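Local structure of oxidoreductase (Methanosarcina mazei, 3KA7) at residues A[1-9]-A[24-35]; A[217-225]-A[253-261]. The protein binds flavin-adenine dinucleotide and probably works as an oxidoreductase of the flavin-containing amine oxidoreductase family. All blocks are in the same frame, centred on the assembly; numbering follows the deposited sequence.

How the contacts relate
The chain starts at the central strand of the five-stranded parallel sheet. Contact 1 closes the short loop from strand 2-6 through helix 10-21 to strand 25-29, a beta-alpha-beta unit. Much later, strand 219-225 of contact 2 starts a three-stranded antiparallel sheet, and the chain passes through it and strand 243-246 before residues 253-261 come back against strand 219-225 and close the loop. The loops lie in series and neither nest nor cross. They touch where E30 O and Q217 N probably form a hydrogen bond and I6 packs on V219. Contact 1 joins two strands of the parallel sheet, contact 2 joins the antiparallel sheet to helix 250-256 and the turns after it, and they meet at the FAD adenosine.

Contact 1 of 2, residues A[1-9]-A[24-35]; sequences MKTVVIGAG and HEVEVFERLPIT. With FAD (flavin-adenine dinucleotide), chain B.
M1, a selenomethionine, lies alongside H24 and points the same way. Its CE sits over one face of the imidazole, 3.8 Å from the ring centroid (CH-pi). M1 N donates to H24 ND1 near the ring plane (2.9 Å). Strands 2-6 and 25-29 run parallel. T3 and V26 lie side by side facing helix 10-21, with V5 and V28 on the same face. T3 OG1 sits between its backbone N and carbonyl carbon (chi1 76°) and reaches E25 O at 3.1 Å. That carbonyl also accepts from T3 N. On the other face V4 CG1 meets the edge of the F29 ring, and E27 OE1 is hydrogen-bonded to H214 NE2. E30 bends at chi2 (64°), which brings its carboxylate back to A8 and the ribose. Its OE1 takes the amide of A8 (2.8 Å) and the hydroxyl O3B of FAD (2.7 Å), while OE2 takes O2B and L32 N. A glutamine here would put an NH2 where one oxygen accepts and would probably leave A8 N or L32 N without its acceptor and a ribose hydroxyl less firmly held. Four donors thus converge on one carboxylate and fix the ribose against the glycine-rich turn, as in Rossmann-type dinucleotide sites.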
loop_
_atom_site.group_PDB
_atom_site.type_symbol
_atom_site.label_atom_id
_atom_site.label_comp_id
_atom_site.label_asym_id
_atom_site.label_seq_id
_atom_site.Cartn_x
_atom_site.Cartn_y
_atom_site.Cartn_z
HETATM N N MSE A 1 29.197 -5.293 8.862
HETATM C CA MSE A 1 29.412 -5.056 7.412
HETATM C C MSE A 1 29.208 -3.602 7.062
HETATM O O MSE A 1 28.552 -2.858 7.795
HETATM C CB MSE A 1 28.398 -5.836 6.596
HETATM C CG MSE A 1 28.450 -7.323 6.725
HETATM SE SE MSE A 1 27.107 -8.002 5.492
HETATM C CE MSE A 1 25.498 -7.799 6.585
ATOM N N LYS A 2 29.740 -3.209 5.912
ATOM C CA LYS A 2 29.418 -1.923 5.340
ATOM C C LYS A 2 28.243 -2.162 4.398
ATOM O O LYS A 2 28.325 -2.993 3.488
ATOM C CB LYS A 2 30.617 -1.357 4.587
ATOM C CG LYS A 2 30.464 0.100 4.210
ATOM C CD LYS A 2 31.669 0.625 3.427
ATOM C CE LYS A 2 32.908 0.720 4.311
ATOM N NZ LYS A 2 34.139 1.058 3.522
ATOM N N THR A 3 27.140 -1.470 4.645
ATOM C CA THR A 3 25.928 -1.678 3.854
ATOM C C THR A 3 25.414 -0.347 3.303
ATOM O O THR A 3 25.599 0.714 3.905
ATOM C CB THR A 3 24.802 -2.347 4.679
ATOM O OG1 THR A 3 24.212 -1.379 5.547
ATOM C CG2 THR A 3 25.328 -3.513 5.517
ATOM N N VAL A 4 24.796 -0.403 2.131
ATOM C CA VAL A 4 24.209 0.784 1.548
ATOM C C VAL A 4 22.779 0.456 1.141
ATOM O O VAL A 4 22.488 -0.670 0.710
ATOM C CB VAL A 4 25.011 1.298 0.330
ATOM C CG1 VAL A 4 26.436 1.718 0.771
ATOM C CG2 VAL A 4 25.070 0.248 -0.749
ATOM N N VAL A 5 21.905 1.437 1.305
ATOM C CA VAL A 5 20.508 1.301 0.925
ATOM C C VAL A 5 20.242 2.313 -0.165
ATOM O O VAL A 5 20.572 3.498 -0.023
ATOM C CB VAL A 5 19.582 1.584 2.121
ATOM C CG1 VAL A 5 18.119 1.487 1.696
ATOM C CG2 VAL A 5 19.874 0.598 3.254
ATOM N N ILE A 6 19.653 1.854 -1.267
ATOM C CA ILE A 6 19.329 2.749 -2.376
ATOM C C ILE A 6 17.862 3.146 -2.256
ATOM O O ILE A 6 16.992 2.313 -2.450
ATOM C CB ILE A 6 19.566 2.060 -3.735
ATOM C CG1 ILE A 6 20.999 1.498 -3.811
ATOM C CG2 ILE A 6 19.302 3.045 -4.875
ATOM C CD1 ILE A 6 21.248 0.611 -5.015
ATOM N N GLY A 7 17.598 4.406 -1.909
ATOM C CA GLY A 7 16.232 4.921 -1.790
ATOM C C GLY A 7 15.760 4.914 -0.347
ATOM O O GLY A 7 15.877 3.887 0.345
ATOM N N ALA A 8 15.231 6.050 0.097
ATOM C CA ALA A 8 14.711 6.205 1.452
ATOM C C ALA A 8 13.201 6.057 1.503
ATOM O O ALA A 8 12.538 6.799 2.208
ATOM C CB ALA A 8 15.139 7.552 2.052
ATOM N N GLY A 9 12.660 5.090 0.768
ATOM C CA GLY A 9 11.255 4.752 0.922
ATOM C C GLY A 9 11.075 3.989 2.219
ATOM O O GLY A 9 12.042 3.688 2.908
ATOM N N HIS A 24 25.642 -2.900 11.890
ATOM C CA HIS A 24 26.269 -2.631 10.594
ATOM C C HIS A 24 26.409 -1.138 10.282
ATOM O O HIS A 24 25.619 -0.320 10.762
ATOM C CB HIS A 24 25.508 -3.372 9.490
ATOM C CG HIS A 24 25.401 -4.840 9.744
ATOM N ND1 HIS A 24 26.510 -5.659 9.836
ATOM C CD2 HIS A 24 24.326 -5.630 9.972
ATOM C CE1 HIS A 24 26.115 -6.895 10.094
ATOM N NE2 HIS A 24 24.796 -6.901 10.187
ATOM N N GLU A 25 27.433 -0.780 9.505
ATOM C CA GLU A 25 27.567 0.596 9.053
ATOM C C GLU A 25 26.585 0.735 7.909
ATOM O O GLU A 25 26.646 -0.042 6.965
ATOM C CB GLU A 25 28.969 0.879 8.513
ATOM C CG GLU A 25 30.095 0.881 9.541
ATOM C CD GLU A 25 31.399 1.418 8.956
ATOM O OE1 GLU A 25 31.362 2.030 7.858
ATOM O OE2 GLU A 25 32.458 1.240 9.599
ATOM N N VAL A 26 25.691 1.708 7.997
ATOM C CA VAL A 26 24.670 1.899 6.964
ATOM C C VAL A 26 24.620 3.332 6.451
ATOM O O VAL A 26 24.583 4.292 7.235
ATOM C CB VAL A 26 23.255 1.492 7.466
ATOM C CG1 VAL A 26 23.251 0.076 8.001
ATOM C CG2 VAL A 26 22.749 2.454 8.521
ATOM N N GLU A 27 24.613 3.479 5.128
ATOM C CA GLU A 27 24.362 4.775 4.506
ATOM C C GLU A 27 23.219 4.618 3.516
ATOM O O GLU A 27 23.225 3.677 2.718
ATOM C CB GLU A 27 25.600 5.282 3.780
ATOM C CG GLU A 27 26.787 5.471 4.704
ATOM C CD GLU A 27 27.912 6.212 4.036
ATOM O OE1 GLU A 27 27.645 7.279 3.438
ATOM O OE2 GLU A 27 29.060 5.728 4.115
ATOM N N VAL A 28 22.254 5.530 3.593
ATOM C CA VAL A 28 21.088 5.521 2.704
ATOM C C VAL A 28 21.223 6.654 1.710
ATOM O O VAL A 28 21.514 7.767 2.108
ATOM C CB VAL A 28 19.796 5.755 3.496
ATOM C CG1 VAL A 28 18.574 5.572 2.588
ATOM C CG2 VAL A 28 19.736 4.791 4.702
ATOM N N PHE A 29 21.001 6.374 0.424
ATOM C CA PHE A 29 21.065 7.409 -0.601
ATOM C C PHE A 29 19.693 7.618 -1.234
ATOM O O PHE A 29 19.133 6.700 -1.825
ATOM C CB PHE A 29 22.106 7.044 -1.659
ATOM C CG PHE A 29 23.505 6.928 -1.105
ATOM C CD1 PHE A 29 24.402 7.978 -1.222
ATOM C CD2 PHE A 29 23.902 5.783 -0.444
ATOM C CE1 PHE A 29 25.689 7.875 -0.697
ATOM C CE2 PHE A 29 25.194 5.671 0.085
ATOM C CZ PHE A 29 26.076 6.724 -0.042
ATOM N N GLU A 30 19.158 8.822 -1.080
ATOM C CA GLU A 30 17.834 9.167 -1.602
ATOM C C GLU A 30 17.945 10.309 -2.616
ATOM O O GLU A 30 18.587 11.342 -2.348
ATOM C CB GLU A 30 16.906 9.580 -0.453
ATOM C CG GLU A 30 15.657 10.339 -0.899
ATOM C CD GLU A 30 14.757 9.484 -1.774
ATOM O OE1 GLU A 30 14.600 8.292 -1.442
ATOM O OE2 GLU A 30 14.240 9.989 -2.795
ATOM N N ARG A 31 17.302 10.130 -3.768
ATOM C CA ARG A 31 17.399 11.082 -4.868
ATOM C C ARG A 31 16.642 12.391 -4.632
ATOM O O ARG A 31 17.077 13.447 -5.098
ATOM C CB ARG A 31 16.917 10.426 -6.167
ATOM C CG ARG A 31 17.339 11.129 -7.435
ATOM C CD ARG A 31 16.681 10.460 -8.638
ATOM N NE ARG A 31 15.247 10.592 -8.522
ATOM C CZ ARG A 31 14.530 11.490 -9.187
ATOM N NH1 ARG A 31 15.110 12.308 -10.059
ATOM N NH2 ARG A 31 13.227 11.551 -8.990
ATOM N N LEU A 32 15.514 12.326 -3.928
ATOM C CA LEU A 32 14.686 13.504 -3.669
ATOM C C LEU A 32 15.230 14.329 -2.499
ATOM O O LEU A 32 16.127 13.873 -1.787
ATOM C CB LEU A 32 13.241 13.087 -3.384
ATOM C CG LEU A 32 12.489 12.423 -4.541
ATOM C CD1 LEU A 32 11.122 11.921 -4.093
ATOM C CD2 LEU A 32 12.355 13.394 -5.701
ATOM N N PRO A 33 14.698 15.549 -2.307
ATOM C CA PRO A 33 15.124 16.391 -1.185
ATOM C C PRO A 33 14.680 15.879 0.177
ATOM O O PRO A 33 15.224 16.299 1.202
ATOM C CB PRO A 33 14.445 17.742 -1.467
ATOM C CG PRO A 33 14.100 17.713 -2.916
ATOM C CD PRO A 33 13.825 16.278 -3.243
ATOM N N ILE A 34 13.699 14.982 0.196
ATOM C CA ILE A 34 13.207 14.432 1.449
ATOM C C ILE A 34 13.120 12.914 1.368
ATOM O O ILE A 34 13.131 12.332 0.284
ATOM C CB ILE A 34 11.819 14.972 1.815
ATOM C CG1 ILE A 34 10.774 14.450 0.826
ATOM C CG2 ILE A 34 11.840 16.512 1.901
ATOM C CD1 ILE A 34 9.344 14.776 1.240
ATOM N N THR A 35 13.028 12.291 2.532
ATOM C CA THR A 35 12.932 10.842 2.637
ATOM C C THR A 35 11.453 10.446 2.692
ATOM O O THR A 35 10.568 11.286 2.930
ATOM C CB THR A 35 13.566 10.355 3.944
ATOM O OG1 THR A 35 12.934 11.039 5.033
ATOM C CG2 THR A 35 15.087 10.645 3.966
HETATM P PA FAD B . 9.127 3.896 -2.351
HETATM O O1A FAD B . 8.909 3.419 -3.763
HETATM O O2A FAD B . 8.023 4.728 -1.741
HETATM O O5B FAD B . 10.497 4.728 -2.282
HETATM C C5B FAD B . 11.514 4.498 -3.249
HETATM C C4B FAD B . 12.516 5.634 -3.020
HETATM O O4B FAD B . 13.652 5.493 -3.850
HETATM C C3B FAD B . 11.884 6.992 -3.338
HETATM O O3B FAD B . 12.000 7.863 -2.224
HETATM C C2B FAD B . 12.691 7.498 -4.536
HETATM O O2B FAD B . 12.833 8.906 -4.556
HETATM C C1B FAD B . 14.020 6.771 -4.363
HETATM N N9A FAD B . 14.772 6.544 -5.604
HETATM C C8A FAD B . 14.321 6.135 -6.842
HETATM N N7A FAD B . 15.402 6.001 -7.663
HETATM C C5A FAD B . 16.514 6.320 -6.946
HETATM C C6A FAD B . 17.860 6.382 -7.273
HETATM N N6A FAD B . 18.278 5.968 -8.466
HETATM N N1A FAD B . 18.771 6.753 -6.304
HETATM C C2A FAD B . 18.362 7.074 -5.026
HETATM N N3A FAD B . 17.022 7.019 -4.702
HETATM C C4A FAD B . 16.129 6.653 -5.659
HETATM N N1 FAD B . -0.003 1.709 1.746
HETATM C C2 FAD B . -0.568 1.463 2.986
HETATM O O2 FAD B . -0.053 0.629 3.742
HETATM N N3 FAD B . -1.723 2.137 3.351
HETATM C C4 FAD B . -2.314 3.048 2.492
HETATM O O4 FAD B . -3.339 3.651 2.810
HETATM C C4X FAD B . -1.752 3.291 1.247
HETATM N N5 FAD B . -2.350 4.189 0.374
HETATM C C5X FAD B . -1.767 4.430 -0.859
HETATM C C6 FAD B . -2.346 5.341 -1.742
HETATM C C7 FAD B . -1.753 5.602 -2.971
HETATM C C7M FAD B . -2.405 6.590 -3.907
HETATM C C8 FAD B . -0.581 4.939 -3.311
HETATM C C8M FAD B . 0.086 5.185 -4.633
HETATM C C9 FAD B . -0.004 4.019 -2.438
HETATM C C9A FAD B . -0.594 3.768 -1.203
HETATM N N10 FAD B . -0.021 2.853 -0.331
HETATM C C10 FAD B . -0.589 2.618 0.891
HETATM C "C1'" FAD B . 1.184 2.059 -0.715
HETATM C "C2'" FAD B . 2.424 2.705 -0.085
HETATM O "O2'" FAD B . 2.381 4.114 -0.291
HETATM C "C3'" FAD B . 3.674 2.106 -0.723
HETATM O "O3'" FAD B . 3.543 0.690 -0.768
HETATM C "C4'" FAD B . 4.989 2.424 -0.016
HETATM O "O4'" FAD B . 5.118 3.800 0.275
HETATM C "C5'" FAD B . 6.107 2.033 -0.976
HETATM O "O5'" FAD B . 7.307 2.032 -0.242
HETATM P P FAD B . 8.630 1.425 -0.876
HETATM O O1P FAD B . 9.431 0.761 0.217
HETATM O O2P FAD B . 8.340 0.549 -2.079
HETATM O O3P FAD B . 9.513 2.676 -1.371
#

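Contact 2 of 2, residues A[217-225]-A[253-261]; sequences QEVSKILIE and TAVLCSEAL. With FAD (flavin-adenine dinucleotide), chain B.
L256 crosses I222 at about a right angle, with L256 CB 3.8 Å from I222 CG1. L256 is the residue most buried by the contact, and its packing is mostly apolar. L256 CD1 reaches V219 CG1, and CD2 lies against the backbone of S220. I222 puts CG1 anti to its own carbonyl carbon (chi1 -65°), and its CD1 ends against two neighbours. One is C257 SG at 3.8 Å; the other is T253 CG2. Further along the strand, I224 rests its CB on the methyl of A260. I6 of strand 2-6 touches V219, I222 and L256, so this apolar layer continues into the parallel sheet.

One backbone hydrogen bond joins the segments. I222 N donates to L256 O at 3.0 Å. The N-H points straight at the oxygen (179°) but comes from above the carbonyl plane. The bond ties the backbone of L256 to strand 219-225.

A salt bridge lies at the more exposed side. The first bond of the K221 side chain points away from segment 253-261, but the extended chain carries NZ to E259 OE1, 2.7 Å away. The two side chains cross nearly at right angles, and NZ sits above the carboxylate plane. S258 OG and S258 N both donate to V255 O from the same face, which holds the turn before E259.

The adenine is held here by backbone atoms of V219. V219 N donates to FAD N1A at 2.9 Å, and FAD N6A donates to V219 O at 3.0 Å. This paired recognition of the adenine edge by one residue marks the arrangement as the adenine end of the FAD site, where the antiparallel sheet 219-240 meets the Rossmann-type parallel sheet.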
loop_
_atom_site.group_PDB
_atom_site.type_symbol
_atom_site.label_atom_id
_atom_site.label_comp_id
_atom_site.label_asym_id
_atom_site.label_seq_id
_atom_site.Cartn_x
_atom_site.Cartn_y
_atom_site.Cartn_z
ATOM N N GLN A 217 20.752 12.734 -3.583
ATOM C CA GLN A 217 21.786 11.913 -4.186
ATOM C C GLN A 217 21.196 10.757 -4.976
ATOM O O GLN A 217 20.600 9.840 -4.412
ATOM C CB GLN A 217 22.753 11.380 -3.128
ATOM C CG GLN A 217 23.532 12.463 -2.406
ATOM C CD GLN A 217 24.874 11.967 -1.934
ATOM O OE1 GLN A 217 25.415 11.006 -2.473
ATOM N NE2 GLN A 217 25.422 12.620 -0.918
ATOM N N GLU A 218 21.390 10.787 -6.283
ATOM C CA GLU A 218 20.882 9.721 -7.127
ATOM C C GLU A 218 21.911 8.624 -7.354
ATOM O O GLU A 218 23.047 8.886 -7.781
ATOM C CB GLU A 218 20.414 10.276 -8.466
ATOM C CG GLU A 218 19.887 9.200 -9.411
ATOM C CD GLU A 218 19.196 9.787 -10.627
ATOM O OE1 GLU A 218 19.872 10.412 -11.474
ATOM O OE2 GLU A 218 17.963 9.630 -10.732
ATOM N N VAL A 219 21.511 7.393 -7.061
ATOM C CA VAL A 219 22.343 6.234 -7.339
ATOM C C VAL A 219 22.243 5.932 -8.833
ATOM O O VAL A 219 21.144 5.805 -9.368
ATOM C CB VAL A 219 21.919 5.025 -6.476
ATOM C CG1 VAL A 219 22.689 3.769 -6.870
ATOM C CG2 VAL A 219 22.114 5.339 -4.985
ATOM N N SER A 220 23.387 5.852 -9.510
ATOM C CA SER A 220 23.406 5.643 -10.964
ATOM C C SER A 220 23.870 4.250 -11.375
ATOM O O SER A 220 23.689 3.839 -12.519
ATOM C CB SER A 220 24.290 6.696 -11.635
ATOM O OG SER A 220 25.580 6.713 -11.052
ATOM N N LYS A 221 24.471 3.513 -10.449
ATOM C CA LYS A 221 24.974 2.200 -10.778
ATOM C C LYS A 221 25.179 1.344 -9.536
ATOM O O LYS A 221 25.553 1.850 -8.474
ATOM C CB LYS A 221 26.293 2.327 -11.564
ATOM C CG LYS A 221 26.907 1.001 -11.962
ATOM C CD LYS A 221 28.182 1.190 -12.801
ATOM C CE LYS A 221 28.884 -0.144 -12.999
ATOM N NZ LYS A 221 29.983 -0.091 -14.008
ATOM N N ILE A 222 24.914 0.052 -9.673
ATOM C CA ILE A 222 25.299 -0.914 -8.652
ATOM C C ILE A 222 26.555 -1.629 -9.142
ATOM O O ILE A 222 26.558 -2.232 -10.222
ATOM C CB ILE A 222 24.169 -1.933 -8.364
ATOM C CG1 ILE A 222 22.955 -1.218 -7.761
ATOM C CG2 ILE A 222 24.660 -3.040 -7.437
ATOM C CD1 ILE A 222 21.689 -2.104 -7.652
ATOM N N LEU A 223 27.628 -1.551 -8.357
ATOM C CA LEU A 223 28.880 -2.191 -8.744
ATOM C C LEU A 223 28.854 -3.665 -8.379
ATOM O O LEU A 223 28.544 -4.023 -7.240
ATOM C CB LEU A 223 30.061 -1.521 -8.052
ATOM C CG LEU A 223 30.137 -0.002 -8.130
ATOM C CD1 LEU A 223 31.193 0.487 -7.154
ATOM C CD2 LEU A 223 30.457 0.438 -9.549
ATOM N N ILE A 224 29.168 -4.511 -9.356
ATOM C CA ILE A 224 29.178 -5.946 -9.179
ATOM C C ILE A 224 30.567 -6.468 -9.523
ATOM O O ILE A 224 31.115 -6.133 -10.575
ATOM C CB ILE A 224 28.176 -6.628 -10.116
ATOM C CG1 ILE A 224 26.752 -6.117 -9.850
ATOM C CG2 ILE A 224 28.239 -8.141 -9.952
ATOM C CD1 ILE A 224 26.173 -6.590 -8.553
ATOM N N GLU A 225 31.133 -7.280 -8.639
ATOM C CA GLU A 225 32.441 -7.878 -8.887
ATOM C C GLU A 225 32.359 -9.378 -8.677
ATOM O O GLU A 225 32.091 -9.843 -7.568
ATOM C CB GLU A 225 33.487 -7.264 -7.966
ATOM C CG GLU A 225 33.725 -5.781 -8.219
ATOM C CD GLU A 225 34.734 -5.173 -7.265
ATOM O OE1 GLU A 225 35.668 -5.889 -6.834
ATOM O OE2 GLU A 225 34.594 -3.973 -6.946
ATOM N N THR A 253 16.048 -1.724 -10.268
ATOM C CA THR A 253 17.290 -2.321 -9.798
ATOM C C THR A 253 18.051 -2.995 -10.940
ATOM O O THR A 253 19.273 -2.891 -11.021
ATOM C CB THR A 253 17.028 -3.322 -8.668
ATOM O OG1 THR A 253 16.370 -2.643 -7.575
ATOM C CG2 THR A 253 18.350 -3.929 -8.183
ATOM N N ALA A 254 17.320 -3.687 -11.810
ATOM C CA ALA A 254 17.909 -4.335 -12.968
ATOM C C ALA A 254 18.618 -3.314 -13.850
ATOM O O ALA A 254 19.732 -3.566 -14.322
ATOM C CB ALA A 254 16.850 -5.078 -13.749
ATOM N N VAL A 255 17.989 -2.160 -14.059
ATOM C CA VAL A 255 18.607 -1.104 -14.866
ATOM C C VAL A 255 19.941 -0.660 -14.259
ATOM O O VAL A 255 20.919 -0.426 -14.975
ATOM C CB VAL A 255 17.651 0.101 -15.058
ATOM C CG1 VAL A 255 18.345 1.242 -15.822
ATOM C CG2 VAL A 255 16.380 -0.351 -15.800
ATOM N N LEU A 256 19.989 -0.569 -12.932
ATOM C CA LEU A 256 21.219 -0.180 -12.227
ATOM C C LEU A 256 22.325 -1.243 -12.340
ATOM O O LEU A 256 23.501 -0.935 -12.145
ATOM C CB LEU A 256 20.932 0.106 -10.743
ATOM C CG LEU A 256 20.151 1.360 -10.355
ATOM C CD1 LEU A 256 19.985 1.469 -8.823
ATOM C CD2 LEU A 256 20.814 2.606 -10.878
ATOM N N CYS A 257 21.937 -2.481 -12.647
ATOM C CA CYS A 257 22.861 -3.614 -12.761
ATOM C C CYS A 257 23.116 -3.965 -14.219
ATOM O O CYS A 257 23.624 -5.050 -14.530
ATOM C CB CYS A 257 22.259 -4.857 -12.099
ATOM S SG CYS A 257 22.098 -4.795 -10.312
ATOM N N SER A 258 22.733 -3.067 -15.118
ATOM C CA SER A 258 22.655 -3.421 -16.532
ATOM C C SER A 258 23.959 -3.965 -17.108
ATOM O O SER A 258 23.940 -4.870 -17.941
ATOM C CB SER A 258 22.121 -2.242 -17.360
ATOM O OG SER A 258 22.900 -1.088 -17.186
ATOM N N GLU A 259 25.082 -3.417 -16.656
ATOM C CA GLU A 259 26.400 -3.820 -17.166
ATOM C C GLU A 259 26.826 -5.217 -16.724
ATOM O O GLU A 259 27.719 -5.831 -17.327
ATOM C CB GLU A 259 27.453 -2.808 -16.735
ATOM C CG GLU A 259 27.512 -1.579 -17.600
ATOM C CD GLU A 259 28.509 -0.564 -17.081
ATOM O OE1 GLU A 259 28.229 0.086 -16.053
ATOM O OE2 GLU A 259 29.574 -0.414 -17.704
ATOM N N ALA A 260 26.185 -5.729 -15.677
ATOM C CA ALA A 260 26.581 -7.011 -15.112
ATOM C C ALA A 260 25.619 -8.140 -15.464
ATOM O O ALA A 260 25.955 -9.318 -15.336
ATOM C CB ALA A 260 26.738 -6.894 -13.600
ATOM N N LEU A 261 24.425 -7.788 -15.924
ATOM C CA LEU A 261 23.409 -8.796 -16.201
ATOM C C LEU A 261 23.620 -9.526 -17.537
ATOM O O LEU A 261 24.003 -8.919 -18.526
ATOM C CB LEU A 261 22.015 -8.160 -16.170
ATOM C CG LEU A 261 21.396 -7.952 -14.784
ATOM C CD1 LEU A 261 20.169 -7.058 -14.907
ATOM C CD2 LEU A 261 21.017 -9.285 -14.161
HETATM P PA FAD B . 9.127 3.896 -2.351
HETATM O O1A FAD B . 8.909 3.419 -3.763
HETATM O O2A FAD B . 8.023 4.728 -1.741
HETATM O O5B FAD B . 10.497 4.728 -2.282
HETATM C C5B FAD B . 11.514 4.498 -3.249
HETATM C C4B FAD B . 12.516 5.634 -3.020
HETATM O O4B FAD B . 13.652 5.493 -3.850
HETATM C C3B FAD B . 11.884 6.992 -3.338
HETATM O O3B FAD B . 12.000 7.863 -2.224
HETATM C C2B FAD B . 12.691 7.498 -4.536
HETATM O O2B FAD B . 12.833 8.906 -4.556
HETATM C C1B FAD B . 14.020 6.771 -4.363
HETATM N N9A FAD B . 14.772 6.544 -5.604
HETATM C C8A FAD B . 14.321 6.135 -6.842
HETATM N N7A FAD B . 15.402 6.001 -7.663
HETATM C C5A FAD B . 16.514 6.320 -6.946
HETATM C C6A FAD B . 17.860 6.382 -7.273
HETATM N N6A FAD B . 18.278 5.968 -8.466
HETATM N N1A FAD B . 18.771 6.753 -6.304
HETATM C C2A FAD B . 18.362 7.074 -5.026
HETATM N N3A FAD B . 17.022 7.019 -4.702
HETATM C C4A FAD B . 16.129 6.653 -5.659
HETATM N N1 FAD B . -0.003 1.709 1.746
HETATM C C2 FAD B . -0.568 1.463 2.986
HETATM O O2 FAD B . -0.053 0.629 3.742
HETATM N N3 FAD B . -1.723 2.137 3.351
HETATM C C4 FAD B . -2.314 3.048 2.492
HETATM O O4 FAD B . -3.339 3.651 2.810
HETATM C C4X FAD B . -1.752 3.291 1.247
HETATM N N5 FAD B . -2.350 4.189 0.374
HETATM C C5X FAD B . -1.767 4.430 -0.859
HETATM C C6 FAD B . -2.346 5.341 -1.742
HETATM C C7 FAD B . -1.753 5.602 -2.971
HETATM C C7M FAD B . -2.405 6.590 -3.907
HETATM C C8 FAD B . -0.581 4.939 -3.311
HETATM C C8M FAD B . 0.086 5.185 -4.633
HETATM C C9 FAD B . -0.004 4.019 -2.438
HETATM C C9A FAD B . -0.594 3.768 -1.203
HETATM N N10 FAD B . -0.021 2.853 -0.331
HETATM C C10 FAD B . -0.589 2.618 0.891
HETATM C "C1'" FAD B . 1.184 2.059 -0.715
HETATM C "C2'" FAD B . 2.424 2.705 -0.085
HETATM O "O2'" FAD B . 2.381 4.114 -0.291
HETATM C "C3'" FAD B . 3.674 2.106 -0.723
HETATM O "O3'" FAD B . 3.543 0.690 -0.768
HETATM C "C4'" FAD B . 4.989 2.424 -0.016
HETATM O "O4'" FAD B . 5.118 3.800 0.275
HETATM C "C5'" FAD B . 6.107 2.033 -0.976
HETATM O "O5'" FAD B . 7.307 2.032 -0.242
HETATM P P FAD B . 8.630 1.425 -0.876
HETATM O O1P FAD B . 9.431 0.761 0.217
HETATM O O2P FAD B . 8.340 0.549 -2.079
HETATM O O3P FAD B . 9.513 2.676 -1.371
#